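Local coordinates for protein dihydrodipicolinate synthase (PDB 3B4U) that probably condenses pyruvate with aspartate semialdehyde in the lysine biosynthesis pathway, as a lyase of the dihydrodipicolinate synthase family built on a TIM barrel, at residues Gly78-Gln90 with Phe119-Lys131. Sequence-based numbering, arbitrary orientation.
With MG (magnesium ion), chain C.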
ATOM      1  N   GLY B  78       6.986  -5.460 -11.598  1.00  5.13           N
ATOM      2  CA  GLY B  78       6.845  -4.629 -10.413  1.00  5.44           C
ATOM      3  C   GLY B  78       6.212  -5.384  -9.273  1.00  4.96           C
ATOM      4  O   GLY B  78       5.290  -6.167  -9.477  1.00  5.89           O
ATOM      5  N   VAL B  79       6.725  -5.148  -8.079  1.00  4.99           N
ATOM      6  CA  VAL B  79       6.214  -5.706  -6.822  1.00  5.10           C
ATOM      7  C   VAL B  79       6.067  -4.517  -5.892  1.00  4.79           C
ATOM      8  O   VAL B  79       7.030  -3.849  -5.572  1.00  5.38           O
ATOM      9  CB  VAL B  79       7.158  -6.793  -6.255  1.00  5.39           C
ATOM     10  CG1 VAL B  79       6.678  -7.256  -4.890  1.00  6.75           C
ATOM     11  CG2 VAL B  79       7.199  -8.007  -7.218  1.00  6.52           C
ATOM     12  N   LEU B  80       4.824  -4.247  -5.510  1.00  5.53           N
ATOM     13  CA  LEU B  80       4.370  -3.003  -4.892  1.00  5.87           C
ATOM     14  C   LEU B  80       3.550  -3.273  -3.663  1.00  6.53           C
ATOM     15  O   LEU B  80       2.536  -2.651  -3.435  1.00  8.92           O
ATOM     16  CB  LEU B  80       3.560  -2.179  -5.896  1.00  6.42           C
ATOM     17  CG  LEU B  80       4.178  -1.900  -7.270  1.00  6.49           C
ATOM     18  CD1 LEU B  80       3.203  -1.093  -8.144  1.00  7.78           C
ATOM     19  CD2 LEU B  80       5.525  -1.156  -7.160  1.00  7.22           C
ATOM     20  N   VAL B  81       3.954  -4.239  -2.859  1.00  6.99           N
ATOM     21  CA  VAL B  81       3.179  -4.712  -1.692  1.00  7.21           C
ATOM     22  C   VAL B  81       3.861  -4.362  -0.378  1.00  6.84           C
ATOM     23  O   VAL B  81       4.969  -3.783  -0.327  1.00  8.30           O
ATOM     24  CB  VAL B  81       2.879  -6.209  -1.794  1.00  8.48           C
ATOM     25  CG1 VAL B  81       2.011  -6.462  -3.025  1.00 11.06           C
ATOM     26  CG2 VAL B  81       4.168  -7.003  -1.828  1.00 11.42           C
ATOM     27  N   ASP B  82       3.176  -4.661   0.714  1.00  6.43           N
ATOM     28  CA  ASP B  82       3.605  -4.137   2.011  1.00  6.47           C
ATOM     29  C   ASP B  82       4.099  -5.190   2.980  1.00  6.53           C
ATOM     30  O   ASP B  82       4.666  -4.844   4.013  1.00  8.51           O
ATOM     31  CB  ASP B  82       2.491  -3.305   2.629  1.00  6.32           C
ATOM     32  CG  ASP B  82       1.976  -2.283   1.638  1.00  6.39           C
ATOM     33  OD1 ASP B  82       2.840  -1.632   0.996  1.00  6.77           O
ATOM     34  OD2 ASP B  82       0.747  -2.166   1.476  1.00  6.64           O
ATOM     35  N   SER B  83       3.912  -6.462   2.674  1.00  6.43           N
ATOM     36  CA  SER B  83       4.345  -7.526   3.562  1.00  6.83           C
ATOM     37  C   SER B  83       5.529  -8.237   2.963  1.00  7.17           C
ATOM     38  O   SER B  83       5.686  -8.373   1.735  1.00  6.99           O
ATOM     39  CB  SER B  83       3.201  -8.529   3.810  1.00  7.63           C
ATOM     40  OG  SER B  83       2.847  -9.205   2.614  1.00  8.30           O
ATOM     41  N   ILE B  84       6.366  -8.765   3.861  1.00  7.19           N
ATOM     42  CA  ILE B  84       7.501  -9.572   3.481  1.00  7.91           C
ATOM     43  C   ILE B  84       7.033 -10.793   2.703  1.00  7.87           C
ATOM     44  O   ILE B  84       7.624 -11.139   1.668  1.00  8.04           O
ATOM     45  CB  ILE B  84       8.298  -9.975   4.759  1.00  8.53           C
ATOM     46  CG1 ILE B  84       8.988  -8.730   5.353  1.00  9.93           C
ATOM     47  CG2 ILE B  84       9.302 -11.091   4.450  1.00  9.90           C
ATOM     48  CD1 ILE B  84       9.319  -8.871   6.841  1.00 11.19           C
ATOM     49  N   GLU B  85       6.015 -11.489   3.205  1.00  7.41           N
ATOM     50  CA  GLU B  85       5.547 -12.724   2.576  1.00  7.69           C
ATOM     51  C   GLU B  85       5.098 -12.487   1.155  1.00  7.42           C
ATOM     52  O   GLU B  85       5.475 -13.211   0.237  1.00  7.26           O
ATOM     53  CB  GLU B  85       4.413 -13.337   3.407  1.00  7.34           C
ATOM     54  CG  GLU B  85       3.905 -14.640   2.825  1.00  9.30           C
ATOM     55  CD  GLU B  85       2.943 -15.332   3.769  1.00  9.45           C
ATOM     56  OE1 GLU B  85       1.817 -14.838   3.957  1.00  9.02           O
ATOM     57  OE2 GLU B  85       3.324 -16.392   4.334  1.00 10.66           O
ATOM     58  N   ASP B  86       4.288 -11.464   0.948  1.00  7.29           N
ATOM     59  CA  ASP B  86       3.752 -11.250  -0.403  1.00  7.54           C
ATOM     60  C   ASP B  86       4.834 -10.703  -1.345  1.00  7.08           C
ATOM     61  O   ASP B  86       4.868 -11.084  -2.502  1.00  7.58           O
ATOM     62  CB  ASP B  86       2.569 -10.304  -0.387  1.00  7.13           C
ATOM     63  CG  ASP B  86       1.344 -10.912   0.186  1.00  8.74           C
ATOM     64  OD1 ASP B  86       1.405 -11.919   0.898  1.00  8.69           O
ATOM     65  OD2 ASP B  86       0.266 -10.372  -0.114  1.00 11.80           O
ATOM     66  N   ALA B  87       5.726  -9.852  -0.849  1.00  6.86           N
ATOM     67  CA  ALA B  87       6.790  -9.358  -1.704  1.00  7.63           C
ATOM     68  C   ALA B  87       7.704 -10.493  -2.118  1.00  7.82           C
ATOM     69  O   ALA B  87       8.109 -10.594  -3.286  1.00  7.64           O
ATOM     70  CB  ALA B  87       7.594  -8.262  -0.996  1.00  8.36           C
ATOM     71  N   ALA B  88       8.030 -11.374  -1.173  1.00  7.42           N
ATOM     72  CA  ALA B  88       8.850 -12.515  -1.513  1.00  7.69           C
ATOM     73  C   ALA B  88       8.149 -13.483  -2.468  1.00  7.55           C
ATOM     74  O   ALA B  88       8.748 -13.979  -3.397  1.00  8.30           O
ATOM     75  CB  ALA B  88       9.292 -13.225  -0.258  1.00  8.58           C
ATOM     76  N   ASP B  89       6.867 -13.734  -2.238  1.00  7.50           N
ATOM     77  CA  ASP B  89       6.146 -14.688  -3.065  1.00  7.65           C
ATOM     78  C   ASP B  89       6.050 -14.190  -4.499  1.00  8.09           C
ATOM     79  O   ASP B  89       6.315 -14.926  -5.444  1.00  8.03           O
ATOM     80  CB  ASP B  89       4.746 -14.960  -2.517  1.00  8.38           C
ATOM     81  CG  ASP B  89       4.737 -15.888  -1.303  1.00  9.63           C
ATOM     82  OD1 ASP B  89       5.796 -16.460  -0.923  1.00 11.27           O
ATOM     83  OD2 ASP B  89       3.636 -16.023  -0.730  1.00 10.53           O
ATOM     84  N   GLN B  90       5.705 -12.917  -4.669  1.00  7.57           N
ATOM     85  CA  GLN B  90       5.572 -12.342  -6.025  1.00  7.74           C
ATOM     86  C   GLN B  90       6.941 -12.323  -6.703  1.00  7.67           C
ATOM     87  O   GLN B  90       7.082 -12.639  -7.889  1.00  8.11           O
ATOM     88  CB  GLN B  90       4.963 -10.927  -5.996  1.00  7.53           C
ATOM     89  CG  GLN B  90       3.514 -10.883  -5.584  1.00  8.53           C
ATOM     90  CD  GLN B  90       2.916  -9.481  -5.725  1.00  8.86           C
ATOM     91  OE1 GLN B  90       3.517  -8.584  -6.297  1.00  8.47           O
ATOM     92  NE2 GLN B  90       1.698  -9.315  -5.239  1.00 11.87           N
ATOM     93  N   PHE B 119      16.060  -1.522   5.722  1.00  6.81           N
ATOM     94  CA  PHE B 119      17.097  -2.519   5.509  1.00  7.19           C
ATOM     95  C   PHE B 119      16.604  -3.886   5.976  1.00  7.51           C
ATOM     96  O   PHE B 119      16.753  -4.883   5.295  1.00  7.21           O
ATOM     97  CB  PHE B 119      18.400  -2.145   6.255  1.00  7.62           C
ATOM     98  CG  PHE B 119      19.474  -3.162   6.062  1.00  7.61           C
ATOM     99  CD1 PHE B 119      20.246  -3.161   4.924  1.00  7.94           C
ATOM    100  CD2 PHE B 119      19.630  -4.189   6.976  1.00  8.21           C
ATOM    101  CE1 PHE B 119      21.183  -4.143   4.711  1.00  9.43           C
ATOM    102  CE2 PHE B 119      20.550  -5.186   6.761  1.00  8.38           C
ATOM    103  CZ  PHE B 119      21.314  -5.167   5.624  1.00  9.20           C
ATOM    104  N   ALA B 120      16.025  -3.916   7.176  1.00  7.26           N
ATOM    105  CA  ALA B 120      15.514  -5.149   7.726  1.00  7.58           C
ATOM    106  C   ALA B 120      14.412  -5.739   6.867  1.00  7.54           C
ATOM    107  O   ALA B 120      14.318  -6.952   6.717  1.00  7.72           O
ATOM    108  CB  ALA B 120      15.022  -4.913   9.154  1.00  8.45           C
ATOM    109  N   TRP B 121      13.560  -4.896   6.292  1.00  6.99           N
ATOM    110  CA  TRP B 121      12.464  -5.392   5.462  1.00  7.06           C
ATOM    111  C   TRP B 121      13.020  -6.042   4.184  1.00  6.45           C
ATOM    112  O   TRP B 121      12.666  -7.164   3.842  1.00  6.89           O
ATOM    113  CB  TRP B 121      11.529  -4.248   5.063  1.00  7.11           C
ATOM    114  CG  TRP B 121      10.287  -4.709   4.369  1.00  6.87           C
ATOM    115  CD1 TRP B 121       9.136  -5.099   4.970  1.00  7.19           C
ATOM    116  CD2 TRP B 121      10.064  -4.797   2.964  1.00  6.35           C
ATOM    117  NE1 TRP B 121       8.206  -5.421   4.019  1.00  7.34           N
ATOM    118  CE2 TRP B 121       8.752  -5.261   2.780  1.00  6.93           C
ATOM    119  CE3 TRP B 121      10.835  -4.525   1.844  1.00  6.95           C
ATOM    120  CZ2 TRP B 121       8.176  -5.409   1.513  1.00  7.09           C
ATOM    121  CZ3 TRP B 121      10.275  -4.673   0.584  1.00  7.00           C
ATOM    122  CH2 TRP B 121       8.951  -5.118   0.439  1.00  6.98           C
ATOM    123  N   PHE B 122      13.892  -5.318   3.473  1.00  6.46           N
ATOM    124  CA  PHE B 122      14.476  -5.884   2.272  1.00  7.06           C
ATOM    125  C   PHE B 122      15.239  -7.170   2.587  1.00  7.53           C
ATOM    126  O   PHE B 122      15.127  -8.152   1.873  1.00  7.37           O
ATOM    127  CB  PHE B 122      15.385  -4.864   1.578  1.00  7.38           C
ATOM    128  CG  PHE B 122      14.668  -3.789   0.806  1.00  6.29           C
ATOM    129  CD1 PHE B 122      13.987  -4.087  -0.366  1.00  6.88           C
ATOM    130  CD2 PHE B 122      14.661  -2.489   1.261  1.00  7.28           C
ATOM    131  CE1 PHE B 122      13.320  -3.110  -1.076  1.00  7.47           C
ATOM    132  CE2 PHE B 122      14.006  -1.509   0.551  1.00  7.60           C
ATOM    133  CZ  PHE B 122      13.348  -1.816  -0.613  1.00  7.51           C
ATOM    134  N   SER B 123      16.026  -7.152   3.656  1.00  7.44           N
ATOM    135  CA  SER B 123      16.746  -8.364   4.036  1.00  8.06           C
ATOM    136  C   SER B 123      15.817  -9.547   4.258  1.00  8.36           C
ATOM    137  O   SER B 123      16.091 -10.658   3.811  1.00  8.96           O
ATOM    138  CB  SER B 123      17.541  -8.128   5.310  1.00  9.34           C
ATOM    139  OG  SER B 123      18.258  -9.306   5.650  1.00 10.92           O
ATOM    140  N   ALA B 124      14.700  -9.315   4.943  1.00  7.86           N
ATOM    141  CA  ALA B 124      13.742 -10.392   5.204  1.00  8.37           C
ATOM    142  C   ALA B 124      13.093 -10.893   3.922  1.00  8.10           C
ATOM    143  O   ALA B 124      12.889 -12.090   3.755  1.00  8.53           O
ATOM    144  CB  ALA B 124      12.689  -9.922   6.189  1.00  8.78           C
ATOM    145  N   VAL B 125      12.794  -9.985   3.002  1.00  7.87           N
ATOM    146  CA  VAL B 125      12.250 -10.391   1.698  1.00  7.67           C
ATOM    147  C   VAL B 125      13.259 -11.274   0.963  1.00  7.88           C
ATOM    148  O   VAL B 125      12.892 -12.336   0.468  1.00  8.33           O
ATOM    149  CB  VAL B 125      11.867  -9.158   0.838  1.00  7.23           C
ATOM    150  CG1 VAL B 125      11.508  -9.570  -0.594  1.00  8.23           C
ATOM    151  CG2 VAL B 125      10.696  -8.432   1.485  1.00  8.31           C
ATOM    152  N   PHE B 126      14.508 -10.868   0.919  1.00  7.61           N
ATOM    153  CA  PHE B 126      15.528 -11.622   0.201  1.00  8.52           C
ATOM    154  C   PHE B 126      15.739 -13.000   0.825  1.00  9.39           C
ATOM    155  O   PHE B 126      15.857 -13.993   0.095  1.00 10.65           O
ATOM    156  CB  PHE B 126      16.839 -10.842   0.128  1.00  8.59           C
ATOM    157  CG  PHE B 126      16.725  -9.486  -0.517  1.00  7.41           C
ATOM    158  CD1 PHE B 126      15.694  -9.160  -1.415  1.00  8.34           C
ATOM    159  CD2 PHE B 126      17.626  -8.508  -0.186  1.00  8.11           C
ATOM    160  CE1 PHE B 126      15.583  -7.899  -1.934  1.00  8.54           C
ATOM    161  CE2 PHE B 126      17.528  -7.248  -0.707  1.00  8.65           C
ATOM    162  CZ  PHE B 126      16.503  -6.953  -1.598  1.00  9.03           C
ATOM    163  N   SER B 127      15.765 -13.066   2.155  1.00  9.77           N
ATOM    164  CA  SER B 127      15.896 -14.350   2.850  1.00 11.00           C
ATOM    165  C   SER B 127      14.744 -15.268   2.516  1.00 11.09           C
ATOM    166  O   SER B 127      14.938 -16.480   2.337  1.00 12.57           O
ATOM    167  CB  SER B 127      15.958 -14.129   4.361  1.00 12.57           C
ATOM    168  OG  SER B 127      16.054 -15.375   5.038  1.00 17.76           O
ATOM    169  N   LYS B 128      13.526 -14.730   2.487  1.00 10.63           N
ATOM    170  CA  LYS B 128      12.346 -15.503   2.191  1.00 10.75           C
ATOM    171  C   LYS B 128      12.318 -15.988   0.739  1.00 11.71           C
ATOM    172  O   LYS B 128      11.920 -17.125   0.466  1.00 13.04           O
ATOM    173  CB  LYS B 128      11.104 -14.686   2.525  1.00 11.79           C
ATOM    174  CG  LYS B 128       9.824 -15.462   2.393  1.00 13.62           C
ATOM    175  CD  LYS B 128       9.741 -16.612   3.375  1.00 17.20           C
ATOM    176  CE  LYS B 128       8.347 -17.234   3.400  1.00 18.15           C
ATOM    177  NZ  LYS B 128       8.256 -18.265   4.478  1.00 20.40           N
ATOM    178  N   ILE B 129      12.749 -15.159  -0.203  1.00 11.15           N
ATOM    179  CA  ILE B 129      12.883 -15.629  -1.601  1.00 10.95           C
ATOM    180  C   ILE B 129      13.823 -16.836  -1.640  1.00 12.24           C
ATOM    181  O   ILE B 129      13.537 -17.842  -2.315  1.00 14.48           O
ATOM    182  CB  ILE B 129      13.397 -14.525  -2.532  1.00  9.85           C
ATOM    183  CG1 ILE B 129      12.374 -13.383  -2.664  1.00 10.21           C
ATOM    184  CG2 ILE B 129      13.711 -15.093  -3.924  1.00 10.45           C
ATOM    185  CD1 ILE B 129      12.929 -12.160  -3.277  1.00  9.55           C
ATOM    186  N   GLY B 130      14.920 -16.737  -0.899  1.00 12.46           N
ATOM    187  CA  GLY B 130      15.897 -17.806  -0.784  1.00 12.70           C
ATOM    188  C   GLY B 130      17.036 -17.685  -1.763  1.00 13.09           C
ATOM    189  O   GLY B 130      17.344 -16.607  -2.299  1.00 12.31           O
ATOM    190  N   LYS B 131      17.625 -18.845  -2.034  1.00 14.72           N
ATOM    191  CA  LYS B 131      18.868 -18.915  -2.758  1.00 16.67           C
ATOM    192  C   LYS B 131      18.765 -18.400  -4.179  1.00 16.18           C
ATOM    193  O   LYS B 131      19.757 -18.006  -4.765  1.00 18.60           O
ATOM    194  CB  LYS B 131      19.421 -20.359  -2.722  1.00 18.26           C
ATOM    195  CG  LYS B 131      18.605 -21.361  -3.511  1.00 20.55           C
ATOM    196  CD  LYS B 131      19.157 -22.790  -3.383  1.00 21.66           C
ATOM    197  CE  LYS B 131      18.308 -23.749  -4.196  1.00 24.21           C
ATOM    198  NZ  LYS B 131      18.829 -25.166  -4.191  1.00 26.90           N
TER
HETATM  199 MG    MG C 295      -0.297  -1.421  -0.207  1.00  6.53          MG
HETATM  200  O   HOH W   1       1.459  -1.348  -1.258  1.00  8.24           O
HETATM  201  O   HOH W   2       6.315  -5.811   6.279  1.00 13.45           O
HETATM  202  O   HOH W   3       5.814 -16.497   5.451  1.00 18.31           O
HETATM  203  O   HOH W   4       0.038   0.595   0.191  1.00  9.95           O
HETATM  204  O   HOH W   5      -0.611  -3.442  -0.618  1.00  8.87           O
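The indole of Trp121 meets the start of helix 84-96 obliquely: Ile84 CG1 lies 3.7 Å from Trp121 CD1, and Ala87 CB 3.7 Å from Trp121 CH2. On one face, toward the rim, rests CG2 of Val125 from its own helix, and that methyl also packs 4.0 Å from Ala87 CB. At the edge, in the ring plane, are Phe122 CD1 and a water; the water's O donates to Asp82 O at 3.0 Å and accepts a weak bond from Trp121 NE1. With CG anti to the backbone N (chi1 -172°), Trp121 extends to the loop before the helix. Farther along, Ile84 CD1 touches Ala124 CB, and Ala88 CB presses 3.5 Å from Lys128 CG. The small Ala88 side chain is consistent with axes 8.4 Å apart, crossing at -49°; helices 84-96 and 115-129 are neighbours on the outside of the TIM barrel. Asp82 turns the other way: OD2 binds magnesium at 2.1 Å, and Asp82 OD2 of the second subunit binds the same ion, while OD1 bonds to Ser108 N. Direct contact is thus mostly apolar packing; water supplies the polar links, a second one donating to Glu85 OE2 and accepting a weak bond from Lys128 NZ, opposite charges that probably attract only mildly.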